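Local coordinates for UL18 protein (Human herpesvirus 5, PDB 3D2U) that probably helps infected cells resist natural killer cell attack by engaging the host inhibitory receptor LILRB1 through a viral fold resembling MHC class I, at residues G23-Q28 with G183-V188; T97-C102 with A112-F117; P191-G196 with V274-S279; A205-T210 with I221-Y226; E232-Q237 with C253-F258. The protein carries 4 engineered substitutions. All coordinates share one frame; numbering follows the deposited sequence.

Overall arrangement
The five contacts divide between the two folded parts of an MHC class I-like chain. Contacts 1 and 2 belong to the peptide-binding platform and share its large antiparallel sheet, their centres about 18 Å apart. Contact 2 lies in the sheet floor, where H100, E115 and F117 pack against the bound peptide, and contact 1 lies where helix 173-184 gives way to the chain leading into the immunoglobulin domain. Contacts 3, 4 and 5 lie within that domain. Contact 4 is central among them, its centre about 8 Å from those of both contact 3 and contact 5, and F223 packs directly on V255. Contact 2 is remote, about 39 Å between centres from each of these three.

Contact 1: G23-Q28 with G183-V188; sequences GIFDGQ and GFQPPV. Unlike the reference sequence in segment 183-188: P186 (reference Thr).
Q185, just past the end of helix 173-184, presses its side-chain amide against F25 and D26 in the hairpin turn F25-Q28, and this is the tight part of the contact. Its CG is wedged between its own backbone N and carbonyl carbon (chi1 73°), and the extended chain beyond carries the amide across the F25 side chain at about a right angle. Q185 NE2 comes obliquely to the ring, 3.2 Å from F25 CE2. The same nitrogen donates a nearly straight hydrogen bond to D26 OD2, 2.8 Å away, although the carboxylate oxygen is less surely placed. Glutamine suits the spot, being long enough to span the gap and flat enough to lie near a ring while still offering N-H groups.

The other side is looser and wetter. The backbones stay apart, with F25 CA 8.6 Å from Q185 CA, and a water bridges the turn to the Q185 amide: it accepts from Q185 NE2 and donates to F25 O and to Q28 OE1. Q28 OE1 also touches P186 CD at 3.3 Å, P186 replacing the threonine of the reference sequence. The Q28 amide is held further by W51 and by the backbone of G247. This is a type I' beta turn, with glycine at its third position, joining two neighbouring strands of the MHC class I platform floor, met by the segment that leaves the platform's last helix.

Contact 2: T97-C102 with A112-F117; sequences TWTHEC and AGYEGF. With NAG (2-acetamido-2-deoxy-beta-D-glucopyranose), chain N.
The F117 ring takes W98 CB over one face, 3.7 Å from its centroid, as a CH-pi contact. F117 CE2 in turn lies over a face of the indole, whose five-membered ring is almost parallel to the phenyl (4°) but slid so far that they barely overlap. The Y114 ring instead receives T99 CG2 at its edge, in plane, 3.8 Å from CE2. G116 suits its position because Y114 OH, hydrogen-bonded to E126, lies where a CB would sit. Paired backbone bonds join T99 with G116 and E101 with Y114; T99 N to G116 O is 2.8 Å, whereas Y114 N to E101 O is longer at 3.2 Å. A protein-linked NAG rests beside E101 and Y114. W98, H100, E115 and F117 share one face, and the last three pack on the bound peptide. Strand 2-11 flanks 95-104, with Y7 stacked on W98 and hydrogen-bonded by its hydroxyl to H100 NE2; strand 122-127 flanks 110-119, and the C102-C174 disulfide ties this hairpin to helix 173-184.

Contact 3: P191-G196 with V274-S279; sequences PVVKGG and VEIPIS
V193 meets V274 and I276 chiefly through methyl groups, and apolar contact of this kind makes up about half of the interface. V193 CG2 lies 3.7 Å from V274 CG1, the two side chains sliding past each other in opposite directions. For the other branch, a chi1 of 175° sets V193 CG1 anti to the backbone N, on the side where I276 CD1 lies, also 3.7 Å away. Valine suits position 193, its two methyls serving two neighbours, while the longer isoleucine reaches across with CD1.

Side chain against backbone is the second kind. I278 CG1 comes to 3.3 Å from G196 N, while I278 CD1 lies over the main chain, 3.7 Å from G195 CA. Glycine belongs at 195 because the isoleucine methyl occupies the site a CB would take. These are edge strands from the two sheets of the immunoglobulin sandwich, running in roughly the same direction at 24°, and I278 with S279 forms a classic beta bulge opposite Y263.

The polar kind is slight: G196 CA makes a CA-H...O contact of 3.5 Å with I278 O.

Contact 4: A205-T210 with I221-Y226; sequences AEAFCT and ITFIHY
The core of the immunoglobulin C1-set sandwich is where this contact lies, beside the disulfide between C209 and C265 that joins the two sheets. F223 does most of the touching from strand 220-226, and A207 and C209 receive it on strand 204-214. With CG anti to its carbonyl carbon (chi1 -67°), the F223 side chain projects inward and brings the CE2-CZ end of its ring to the opposing strand. F223 CE2 is 3.8 Å from C209 CB, which approaches the ring obliquely. F208 contributes its backbone, its carbonyl carbon lying in the plane of the phenyl at the edge, 3.9 Å from F223 CE2. A207 CB stands somewhat farther off, 4.3 Å from the same CE2; a small alanine suits the place where the large ring arrives.

I221 works at the other end. Its CG2 methyl rests near the disulfide, 4.3 Å from C209 SG, and about as close to the carbonyl oxygen of C209. Packing is looser here than at the rim of the phenyl. On both strands alternate residues face the interior, while F208 and T210 turn outward and meet a neighbouring chain. On strand 249-258, C253 touches I221 and V255 touches F223, adding to the apolar surroundings. The strand axes lie 8.3 Å apart, too far for sheet pairing: two sheets packed face to face and pinned by an intersheet disulfide, with a hydrophobic core around it, are the hallmark of the immunoglobulin fold.

Contact 5: E232-Q237 with C253-F258; sequences EDSEPQ and CYVAIF
Q237 lies alongside Y254, the two side chains pointing the same way. Its CB sits over one face of the phenol ring, 4.0 Å from the centroid, as a CH-pi contact. CG then reaches the rim and lies 3.3 Å from Y254 OH. There the chain bends (chi2 63°) and the amide leads away, OE1 hydrogen-bonded to a basic side chain of another protein chain and NE2 to a residue just beside the segments. Glutamine thus offers methylenes to the ring and a polar tip to the partner. The backbone pairs twice, Q237 N to Y254 O at 2.9 Å and Y254 N to Q237 O at 2.7 Å. P236 CG packs on V255 CG1 at 3.6 Å. Beyond, a water donates to E235 O and accepts from A256 N, and a doubtfully short bond runs from S234 OG to A256 O. Apolar carbons and backbone bonds secure the loop, while E235 (salt bridge) and Y254 (cation-pi) meet basic side chains of that other chain.

Contact 1: G23-Q28 with G183-V188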
# COMPACT_ATOMS: atom_id res chain seq x y z
N GLY A 23 7.26 15.63 12.38
CA GLY A 23 8.49 16.11 11.77
C GLY A 23 9.26 14.87 11.37
O GLY A 23 9.31 13.90 12.14
N ILE A 24 9.83 14.88 10.18
CA ILE A 24 10.57 13.73 9.69
C ILE A 24 11.92 14.21 9.13
O ILE A 24 11.97 15.14 8.33
CB ILE A 24 9.71 13.01 8.62
CG1 ILE A 24 8.39 12.57 9.27
CG2 ILE A 24 10.43 11.79 8.07
CD1 ILE A 24 7.32 12.16 8.29
N PHE A 25 13.00 13.59 9.60
CA PHE A 25 14.35 13.99 9.16
C PHE A 25 15.03 12.76 8.57
O PHE A 25 15.24 11.76 9.25
CB PHE A 25 15.14 14.53 10.35
CG PHE A 25 16.47 15.14 9.98
CD1 PHE A 25 16.53 16.30 9.21
CD2 PHE A 25 17.66 14.53 10.37
CE1 PHE A 25 17.76 16.83 8.82
CE2 PHE A 25 18.89 15.05 9.99
CZ PHE A 25 18.94 16.21 9.21
N ASP A 26 15.38 12.86 7.28
CA ASP A 26 16.00 11.77 6.56
C ASP A 26 15.19 10.48 6.73
O ASP A 26 15.75 9.41 6.97
CB ASP A 26 17.43 11.53 7.04
CG ASP A 26 18.36 12.69 6.71
OD1 ASP A 26 17.98 13.57 5.91
OD2 ASP A 26 19.48 12.71 7.26
N GLY A 27 13.87 10.60 6.61
CA GLY A 27 13.01 9.43 6.74
C GLY A 27 12.71 8.97 8.15
O GLY A 27 11.95 8.02 8.33
N GLN A 28 13.29 9.61 9.15
CA GLN A 28 13.03 9.21 10.53
C GLN A 28 12.04 10.16 11.20
O GLN A 28 12.24 11.37 11.23
CB GLN A 28 14.33 9.17 11.35
CG GLN A 28 15.34 8.10 10.94
CD GLN A 28 16.43 7.89 11.98
OE1 GLN A 28 17.12 8.83 12.39
NE2 GLN A 28 16.59 6.65 12.42
N GLY A 183 23.63 16.47 13.55
CA GLY A 183 24.61 16.14 14.57
C GLY A 183 24.12 15.12 15.58
O GLY A 183 24.92 14.58 16.35
N PHE A 184 22.82 14.85 15.58
CA PHE A 184 22.27 13.90 16.54
C PHE A 184 21.78 12.57 15.93
O PHE A 184 21.71 11.57 16.64
CB PHE A 184 21.10 14.52 17.31
CG PHE A 184 21.48 15.65 18.22
CD1 PHE A 184 21.49 16.97 17.76
CD2 PHE A 184 21.77 15.41 19.57
CE1 PHE A 184 21.76 18.04 18.63
CE2 PHE A 184 22.04 16.47 20.45
CZ PHE A 184 22.03 17.78 19.97
N GLN A 185 21.42 12.56 14.65
CA GLN A 185 20.91 11.33 14.04
C GLN A 185 21.93 10.19 14.14
O GLN A 185 23.13 10.44 14.23
CB GLN A 185 20.54 11.56 12.57
CG GLN A 185 21.72 11.71 11.64
CD GLN A 185 21.32 12.14 10.25
OE1 GLN A 185 22.15 12.56 9.46
NE2 GLN A 185 20.04 12.02 9.94
N PRO A 186 21.46 8.93 14.14
CA PRO A 186 22.39 7.81 14.24
C PRO A 186 23.32 7.72 13.04
O PRO A 186 23.11 8.40 12.04
CB PRO A 186 21.49 6.56 14.29
CG PRO A 186 20.06 7.09 14.35
CD PRO A 186 20.08 8.49 13.82
N PRO A 187 24.38 6.90 13.14
CA PRO A 187 25.34 6.70 12.06
C PRO A 187 24.74 5.66 11.11
O PRO A 187 23.71 5.07 11.43
CB PRO A 187 26.56 6.17 12.79
CG PRO A 187 25.92 5.32 13.87
CD PRO A 187 24.83 6.23 14.38
N VAL A 188 25.35 5.44 9.96
CA VAL A 188 24.83 4.44 9.03
C VAL A 188 24.70 3.11 9.76
O VAL A 188 25.64 2.65 10.41
CB VAL A 188 25.75 4.24 7.82
CG1 VAL A 188 25.27 3.06 6.99
CG2 VAL A 188 25.77 5.48 6.98
O HOH W 1 17.49 10.99 10.90

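Contact 2: T97-C102 with A112-F117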
# COMPACT_ATOMS: atom_id res chain seq x y z
N THR A 97 -4.50 18.53 4.63
CA THR A 97 -3.18 17.94 4.84
C THR A 97 -2.20 18.87 4.16
O THR A 97 -2.34 19.13 2.97
CB THR A 97 -3.05 16.58 4.16
OG1 THR A 97 -3.46 16.70 2.78
CG2 THR A 97 -3.87 15.53 4.87
N TRP A 98 -1.23 19.38 4.91
CA TRP A 98 -0.25 20.25 4.30
C TRP A 98 1.14 19.89 4.78
O TRP A 98 1.30 19.24 5.82
CB TRP A 98 -0.59 21.74 4.52
CG TRP A 98 -0.45 22.30 5.90
CD1 TRP A 98 0.56 23.10 6.35
CD2 TRP A 98 -1.39 22.19 6.97
NE1 TRP A 98 0.30 23.51 7.64
CE2 TRP A 98 -0.90 22.98 8.04
CE3 TRP A 98 -2.61 21.52 7.14
CZ2 TRP A 98 -1.58 23.11 9.26
CZ3 TRP A 98 -3.29 21.65 8.36
CH2 TRP A 98 -2.77 22.44 9.39
N THR A 99 2.14 20.29 4.02
CA THR A 99 3.50 19.92 4.35
C THR A 99 4.55 20.88 3.80
O THR A 99 4.31 21.59 2.82
CB THR A 99 3.77 18.52 3.77
OG1 THR A 99 5.08 18.08 4.14
CG2 THR A 99 3.65 18.54 2.24
N HIS A 100 5.70 20.92 4.45
CA HIS A 100 6.81 21.72 3.97
C HIS A 100 8.08 20.91 4.11
O HIS A 100 8.26 20.14 5.05
CB HIS A 100 6.90 23.11 4.63
CG HIS A 100 6.79 23.11 6.13
ND1 HIS A 100 7.79 22.64 6.96
CD2 HIS A 100 5.83 23.60 6.95
CE1 HIS A 100 7.46 22.85 8.22
NE2 HIS A 100 6.27 23.43 8.24
N GLU A 101 8.94 21.07 3.11
CA GLU A 101 10.17 20.32 3.02
C GLU A 101 11.38 21.17 2.72
O GLU A 101 11.33 22.15 1.97
CB GLU A 101 10.02 19.27 1.92
CG GLU A 101 10.54 17.92 2.27
CD GLU A 101 10.36 16.97 1.13
OE1 GLU A 101 10.13 15.78 1.39
OE2 GLU A 101 10.47 17.42 -0.03
N CYS A 102 12.49 20.69 3.28
CA CYS A 102 13.81 21.30 3.26
C CYS A 102 14.85 20.39 2.64
O CYS A 102 15.15 19.36 3.25
CB CYS A 102 14.25 21.36 4.67
SG CYS A 102 15.01 22.75 5.43
N ALA A 112 16.89 22.62 -2.07
CA ALA A 112 15.53 22.77 -2.57
C ALA A 112 14.43 22.88 -1.50
O ALA A 112 14.61 22.44 -0.35
CB ALA A 112 15.23 21.63 -3.51
N GLY A 113 13.30 23.46 -1.89
CA GLY A 113 12.18 23.64 -0.98
C GLY A 113 10.80 23.33 -1.57
O GLY A 113 10.61 23.28 -2.78
N TYR A 114 9.82 23.13 -0.68
CA TYR A 114 8.45 22.82 -1.08
C TYR A 114 7.43 23.03 0.04
O TYR A 114 7.68 22.71 1.19
CB TYR A 114 8.34 21.35 -1.50
CG TYR A 114 6.91 20.90 -1.78
CD1 TYR A 114 6.30 21.18 -2.99
CD2 TYR A 114 6.17 20.18 -0.83
CE1 TYR A 114 5.00 20.76 -3.28
CE2 TYR A 114 4.86 19.75 -1.10
CZ TYR A 114 4.29 20.05 -2.33
OH TYR A 114 3.02 19.62 -2.63
N GLU A 115 6.28 23.58 -0.33
CA GLU A 115 5.18 23.73 0.61
C GLU A 115 3.95 23.31 -0.18
O GLU A 115 3.78 23.71 -1.33
CB GLU A 115 5.02 25.15 1.15
CG GLU A 115 3.92 25.22 2.24
CD GLU A 115 4.07 26.37 3.23
OE1 GLU A 115 3.05 27.05 3.50
OE2 GLU A 115 5.18 26.58 3.75
N GLY A 116 3.12 22.47 0.42
CA GLY A 116 1.94 22.01 -0.27
C GLY A 116 0.72 21.74 0.59
O GLY A 116 0.82 21.31 1.74
N PHE A 117 -0.45 21.99 0.01
CA PHE A 117 -1.73 21.78 0.68
C PHE A 117 -2.63 20.90 -0.16
O PHE A 117 -2.61 20.96 -1.38
CB PHE A 117 -2.47 23.10 0.90
CG PHE A 117 -1.77 24.05 1.82
CD1 PHE A 117 -0.61 24.69 1.41
CD2 PHE A 117 -2.27 24.30 3.09
CE1 PHE A 117 0.05 25.57 2.25
CE2 PHE A 117 -1.62 25.17 3.94
CZ PHE A 117 -0.45 25.81 3.53
C1 NAG N . 13.19 17.04 -1.13
C2 NAG N . 12.79 17.28 -2.56
C3 NAG N . 12.01 16.06 -2.89
C4 NAG N . 12.89 14.85 -2.83
C5 NAG N . 13.62 14.72 -1.47
C6 NAG N . 14.73 13.68 -1.46
C7 NAG N . 12.39 19.65 -2.34
C8 NAG N . 11.93 20.20 -1.00
N2 NAG N . 11.95 18.45 -2.68
O1 NAG N . 13.67 18.19 -0.54
O3 NAG N . 11.39 16.16 -4.16
O4 NAG N . 11.99 13.79 -2.93
O5 NAG N . 14.19 16.00 -1.08
O6 NAG N . 14.25 12.45 -0.93
O7 NAG N . 13.14 20.29 -3.05

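Contact 3: P191-G196 with V274-S279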
# COMPACT_ATOMS: atom_id res chain seq x y z
N PRO A 191 22.01 -3.62 7.76
CA PRO A 191 21.02 -4.64 8.10
C PRO A 191 21.56 -5.98 8.56
O PRO A 191 22.71 -6.33 8.32
CB PRO A 191 20.25 -4.79 6.80
CG PRO A 191 21.37 -4.71 5.77
CD PRO A 191 22.19 -3.53 6.29
N VAL A 192 20.69 -6.71 9.24
CA VAL A 192 20.96 -8.07 9.66
C VAL A 192 20.31 -8.68 8.42
O VAL A 192 19.22 -8.28 8.05
CB VAL A 192 20.15 -8.42 10.95
CG1 VAL A 192 20.02 -9.93 11.11
CG2 VAL A 192 20.82 -7.82 12.18
N VAL A 193 21.01 -9.59 7.74
CA VAL A 193 20.46 -10.20 6.53
C VAL A 193 20.24 -11.70 6.75
O VAL A 193 21.08 -12.38 7.31
CB VAL A 193 21.40 -9.98 5.30
CG1 VAL A 193 20.88 -10.72 4.08
CG2 VAL A 193 21.52 -8.50 4.99
N LYS A 194 19.09 -12.19 6.31
CA LYS A 194 18.77 -13.61 6.46
C LYS A 194 18.14 -14.13 5.19
O LYS A 194 17.35 -13.44 4.55
CB LYS A 194 17.81 -13.81 7.64
CG LYS A 194 17.39 -15.24 7.83
CD LYS A 194 16.81 -15.45 9.22
CE LYS A 194 16.51 -16.92 9.46
NZ LYS A 194 16.58 -17.20 10.91
N GLY A 195 18.50 -15.36 4.81
CA GLY A 195 17.95 -15.93 3.60
C GLY A 195 17.87 -17.45 3.62
O GLY A 195 18.42 -18.09 4.52
N GLY A 196 17.19 -18.02 2.64
CA GLY A 196 17.08 -19.47 2.57
C GLY A 196 16.14 -19.86 1.45
O GLY A 196 15.80 -19.03 0.60
N VAL A 274 27.06 -7.30 1.65
CA VAL A 274 27.18 -8.59 2.29
C VAL A 274 26.64 -9.65 1.32
O VAL A 274 25.75 -9.38 0.53
CB VAL A 274 26.38 -8.66 3.64
CG1 VAL A 274 24.87 -8.60 3.39
CG2 VAL A 274 26.73 -9.94 4.37
N GLU A 275 27.20 -10.85 1.39
CA GLU A 275 26.75 -11.92 0.53
C GLU A 275 26.64 -13.22 1.32
O GLU A 275 27.59 -13.62 1.99
CB GLU A 275 27.71 -12.10 -0.66
CG GLU A 275 27.03 -12.72 -1.87
CD GLU A 275 27.85 -12.64 -3.15
OE1 GLU A 275 28.31 -11.53 -3.49
OE2 GLU A 275 28.01 -13.68 -3.81
N ILE A 276 25.47 -13.85 1.27
CA ILE A 276 25.22 -15.09 1.98
C ILE A 276 24.63 -16.18 1.08
O ILE A 276 23.87 -15.89 0.15
CB ILE A 276 24.23 -14.88 3.20
CG1 ILE A 276 22.83 -14.47 2.70
CG2 ILE A 276 24.78 -13.82 4.14
CD1 ILE A 276 22.77 -13.12 2.02
N PRO A 277 25.00 -17.45 1.33
CA PRO A 277 24.50 -18.58 0.54
C PRO A 277 23.02 -18.75 0.87
O PRO A 277 22.62 -18.64 2.03
CB PRO A 277 25.35 -19.75 1.03
CG PRO A 277 25.67 -19.37 2.46
CD PRO A 277 26.00 -17.91 2.32
N ILE A 278 22.21 -19.01 -0.14
CA ILE A 278 20.78 -19.16 0.09
C ILE A 278 20.28 -20.58 -0.24
O ILE A 278 19.38 -21.11 0.43
CB ILE A 278 20.06 -17.94 -0.59
CG1 ILE A 278 19.56 -17.01 0.52
CG2 ILE A 278 19.00 -18.36 -1.56
CD1 ILE A 278 18.97 -15.70 0.05
N SER A 279 20.88 -21.23 -1.24
CA SER A 279 20.58 -22.62 -1.59
C SER A 279 21.87 -23.21 -2.15
O SER A 279 22.52 -22.59 -3.00
CB SER A 279 19.43 -22.74 -2.62
OG SER A 279 19.80 -22.22 -3.88

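Contact 4: A205-T210 with I221-Y226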
# COMPACT_ATOMS: atom_id res chain seq x y z
N ALA A 205 11.33 -24.44 -6.09
CA ALA A 205 11.36 -23.95 -4.71
C ALA A 205 11.33 -22.43 -4.69
O ALA A 205 11.39 -21.79 -5.74
CB ALA A 205 12.61 -24.46 -3.98
N GLU A 206 11.22 -21.84 -3.50
CA GLU A 206 11.22 -20.39 -3.40
C GLU A 206 12.37 -19.92 -2.54
O GLU A 206 12.52 -20.33 -1.39
CB GLU A 206 9.92 -19.88 -2.79
CG GLU A 206 9.84 -18.36 -2.76
CD GLU A 206 8.51 -17.86 -2.26
OE1 GLU A 206 8.26 -17.91 -1.03
OE2 GLU A 206 7.70 -17.43 -3.10
N ALA A 207 13.20 -19.05 -3.11
CA ALA A 207 14.33 -18.50 -2.38
C ALA A 207 13.87 -17.16 -1.80
O ALA A 207 13.08 -16.45 -2.43
CB ALA A 207 15.50 -18.30 -3.33
N PHE A 208 14.32 -16.83 -0.60
CA PHE A 208 13.96 -15.56 0.02
C PHE A 208 15.20 -14.95 0.66
O PHE A 208 16.16 -15.66 0.96
CB PHE A 208 12.87 -15.76 1.08
CG PHE A 208 13.32 -16.53 2.30
CD1 PHE A 208 13.94 -15.88 3.37
CD2 PHE A 208 13.14 -17.91 2.37
CE1 PHE A 208 14.36 -16.60 4.49
CE2 PHE A 208 13.56 -18.63 3.48
CZ PHE A 208 14.17 -17.98 4.55
N CYS A 209 15.17 -13.64 0.86
CA CYS A 209 16.26 -12.89 1.48
C CYS A 209 15.69 -11.60 2.03
O CYS A 209 15.18 -10.78 1.27
CB CYS A 209 17.34 -12.56 0.45
SG CYS A 209 18.84 -11.83 1.18
N THR A 210 15.81 -11.41 3.34
CA THR A 210 15.26 -10.24 4.04
C THR A 210 16.30 -9.42 4.82
O THR A 210 17.20 -9.99 5.45
CB THR A 210 14.15 -10.66 5.03
OG1 THR A 210 13.18 -11.45 4.34
CG2 THR A 210 13.48 -9.45 5.65
N ILE A 221 18.94 -5.38 -2.81
CA ILE A 221 18.87 -6.79 -2.45
C ILE A 221 18.76 -7.55 -3.77
O ILE A 221 17.80 -7.37 -4.51
CB ILE A 221 17.62 -7.08 -1.59
CG1 ILE A 221 17.66 -6.26 -0.29
CG2 ILE A 221 17.52 -8.57 -1.30
CD1 ILE A 221 17.37 -4.78 -0.49
N THR A 222 19.74 -8.39 -4.06
CA THR A 222 19.77 -9.14 -5.31
C THR A 222 20.08 -10.62 -5.08
O THR A 222 20.81 -10.97 -4.15
CB THR A 222 20.85 -8.54 -6.23
OG1 THR A 222 20.78 -7.11 -6.17
CG2 THR A 222 20.65 -8.98 -7.67
N PHE A 223 19.52 -11.48 -5.91
CA PHE A 223 19.81 -12.91 -5.79
C PHE A 223 20.85 -13.19 -6.84
O PHE A 223 20.72 -12.73 -7.97
CB PHE A 223 18.59 -13.78 -6.09
CG PHE A 223 17.50 -13.63 -5.10
CD1 PHE A 223 16.48 -12.71 -5.30
CD2 PHE A 223 17.54 -14.37 -3.92
CE1 PHE A 223 15.50 -12.53 -4.33
CE2 PHE A 223 16.57 -14.19 -2.95
CZ PHE A 223 15.55 -13.27 -3.15
N ILE A 224 21.89 -13.92 -6.49
CA ILE A 224 22.86 -14.23 -7.51
C ILE A 224 22.74 -15.71 -7.83
O ILE A 224 22.91 -16.58 -6.97
CB ILE A 224 24.31 -13.89 -7.11
CG1 ILE A 224 24.39 -12.51 -6.44
CG2 ILE A 224 25.18 -13.89 -8.37
CD1 ILE A 224 23.94 -11.37 -7.33
N HIS A 225 22.41 -15.96 -9.09
CA HIS A 225 22.24 -17.30 -9.59
C HIS A 225 23.55 -17.82 -10.16
O HIS A 225 24.03 -17.33 -11.18
CB HIS A 225 21.15 -17.28 -10.67
CG HIS A 225 20.95 -18.58 -11.38
ND1 HIS A 225 21.05 -19.80 -10.73
CD2 HIS A 225 20.59 -18.86 -12.65
CE1 HIS A 225 20.76 -20.77 -11.58
NE2 HIS A 225 20.47 -20.23 -12.75
N TYR A 226 24.14 -18.79 -9.48
CA TYR A 226 25.36 -19.40 -9.96
C TYR A 226 24.88 -20.68 -10.63
O TYR A 226 24.81 -21.75 -10.01
CB TYR A 226 26.33 -19.68 -8.80
CG TYR A 226 26.88 -18.42 -8.14
CD1 TYR A 226 26.42 -17.99 -6.89
CD2 TYR A 226 27.84 -17.63 -8.78
CE1 TYR A 226 26.90 -16.82 -6.29
CE2 TYR A 226 28.33 -16.45 -8.19
CZ TYR A 226 27.86 -16.05 -6.95
OH TYR A 226 28.33 -14.90 -6.35

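Contact 5: E232-Q237 with C253-F258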
# COMPACT_ATOMS: atom_id res chain seq x y z
N GLU A 232 10.57 -20.59 -15.97
CA GLU A 232 10.04 -19.66 -16.96
C GLU A 232 9.31 -18.47 -16.36
O GLU A 232 9.43 -17.34 -16.84
CB GLU A 232 9.08 -20.41 -17.88
CG GLU A 232 8.53 -19.56 -19.00
CD GLU A 232 9.64 -18.93 -19.81
OE1 GLU A 232 10.50 -19.69 -20.32
OE2 GLU A 232 9.67 -17.69 -19.93
N ASP A 233 8.54 -18.74 -15.32
CA ASP A 233 7.74 -17.73 -14.62
C ASP A 233 8.54 -16.98 -13.57
O ASP A 233 8.03 -16.05 -12.94
CB ASP A 233 6.58 -18.42 -13.92
CG ASP A 233 7.06 -19.53 -13.00
OD1 ASP A 233 7.50 -20.58 -13.53
OD2 ASP A 233 7.01 -19.36 -11.77
N SER A 234 9.79 -17.38 -13.36
CA SER A 234 10.62 -16.76 -12.35
C SER A 234 10.93 -15.30 -12.62
O SER A 234 11.25 -14.90 -13.74
CB SER A 234 11.92 -17.54 -12.17
OG SER A 234 12.60 -17.10 -11.01
N GLU A 235 10.85 -14.50 -11.56
CA GLU A 235 11.12 -13.07 -11.63
C GLU A 235 11.29 -12.65 -10.18
O GLU A 235 10.37 -12.81 -9.37
CB GLU A 235 9.92 -12.37 -12.27
CG GLU A 235 9.98 -10.85 -12.36
CD GLU A 235 8.68 -10.28 -12.91
OE1 GLU A 235 7.94 -11.04 -13.58
OE2 GLU A 235 8.38 -9.09 -12.67
N PRO A 236 12.47 -12.11 -9.83
CA PRO A 236 12.68 -11.70 -8.43
C PRO A 236 11.71 -10.59 -8.08
O PRO A 236 11.39 -9.75 -8.92
CB PRO A 236 14.12 -11.21 -8.39
CG PRO A 236 14.73 -11.65 -9.70
CD PRO A 236 13.59 -11.70 -10.68
N GLN A 237 11.27 -10.57 -6.83
CA GLN A 237 10.32 -9.58 -6.37
C GLN A 237 10.55 -9.25 -4.90
O GLN A 237 10.82 -10.14 -4.09
CB GLN A 237 8.90 -10.15 -6.57
CG GLN A 237 7.75 -9.25 -6.15
CD GLN A 237 7.70 -7.97 -6.95
OE1 GLN A 237 7.73 -7.99 -8.18
NE2 GLN A 237 7.62 -6.84 -6.26
N CYS A 253 12.54 -10.05 0.09
CA CYS A 253 12.38 -10.33 -1.35
C CYS A 253 12.34 -11.85 -1.57
O CYS A 253 12.76 -12.60 -0.70
CB CYS A 253 13.55 -9.73 -2.14
SG CYS A 253 13.97 -7.99 -1.73
N TYR A 254 11.85 -12.28 -2.73
CA TYR A 254 11.77 -13.71 -3.04
C TYR A 254 11.94 -13.98 -4.55
O TYR A 254 11.80 -13.05 -5.34
CB TYR A 254 10.40 -14.26 -2.55
CG TYR A 254 9.18 -13.68 -3.25
CD1 TYR A 254 8.76 -14.16 -4.49
CD2 TYR A 254 8.48 -12.61 -2.69
CE1 TYR A 254 7.67 -13.58 -5.16
CE2 TYR A 254 7.39 -12.03 -3.36
CZ TYR A 254 7.00 -12.52 -4.59
OH TYR A 254 5.96 -11.90 -5.26
N VAL A 255 12.28 -15.22 -4.93
CA VAL A 255 12.40 -15.64 -6.35
C VAL A 255 12.05 -17.10 -6.52
O VAL A 255 12.40 -17.92 -5.67
CB VAL A 255 13.82 -15.65 -6.97
CG1 VAL A 255 13.85 -14.81 -8.22
CG2 VAL A 255 14.88 -15.33 -5.98
N ALA A 256 11.43 -17.42 -7.64
CA ALA A 256 11.11 -18.81 -7.91
C ALA A 256 12.36 -19.45 -8.53
O ALA A 256 12.88 -18.96 -9.54
CB ALA A 256 9.93 -18.90 -8.86
N ILE A 257 12.85 -20.52 -7.92
CA ILE A 257 14.04 -21.21 -8.42
C ILE A 257 13.84 -22.72 -8.54
O ILE A 257 12.89 -23.29 -8.00
CB ILE A 257 15.26 -21.02 -7.46
CG1 ILE A 257 15.04 -21.83 -6.17
CG2 ILE A 257 15.45 -19.54 -7.11
CD1 ILE A 257 16.28 -21.96 -5.28
N PHE A 258 14.75 -23.36 -9.28
CA PHE A 258 14.73 -24.81 -9.39
C PHE A 258 15.53 -25.15 -8.14
O PHE A 258 16.58 -24.54 -7.90
CB PHE A 258 15.45 -25.28 -10.66
CG PHE A 258 14.57 -25.27 -11.89
CD1 PHE A 258 14.94 -24.57 -13.04
CD2 PHE A 258 13.35 -25.94 -11.89
CE1 PHE A 258 14.11 -24.54 -14.16
CE2 PHE A 258 12.51 -25.91 -13.01
CZ PHE A 258 12.89 -25.22 -14.14
O HOH W 2 9.68 -15.33 -8.83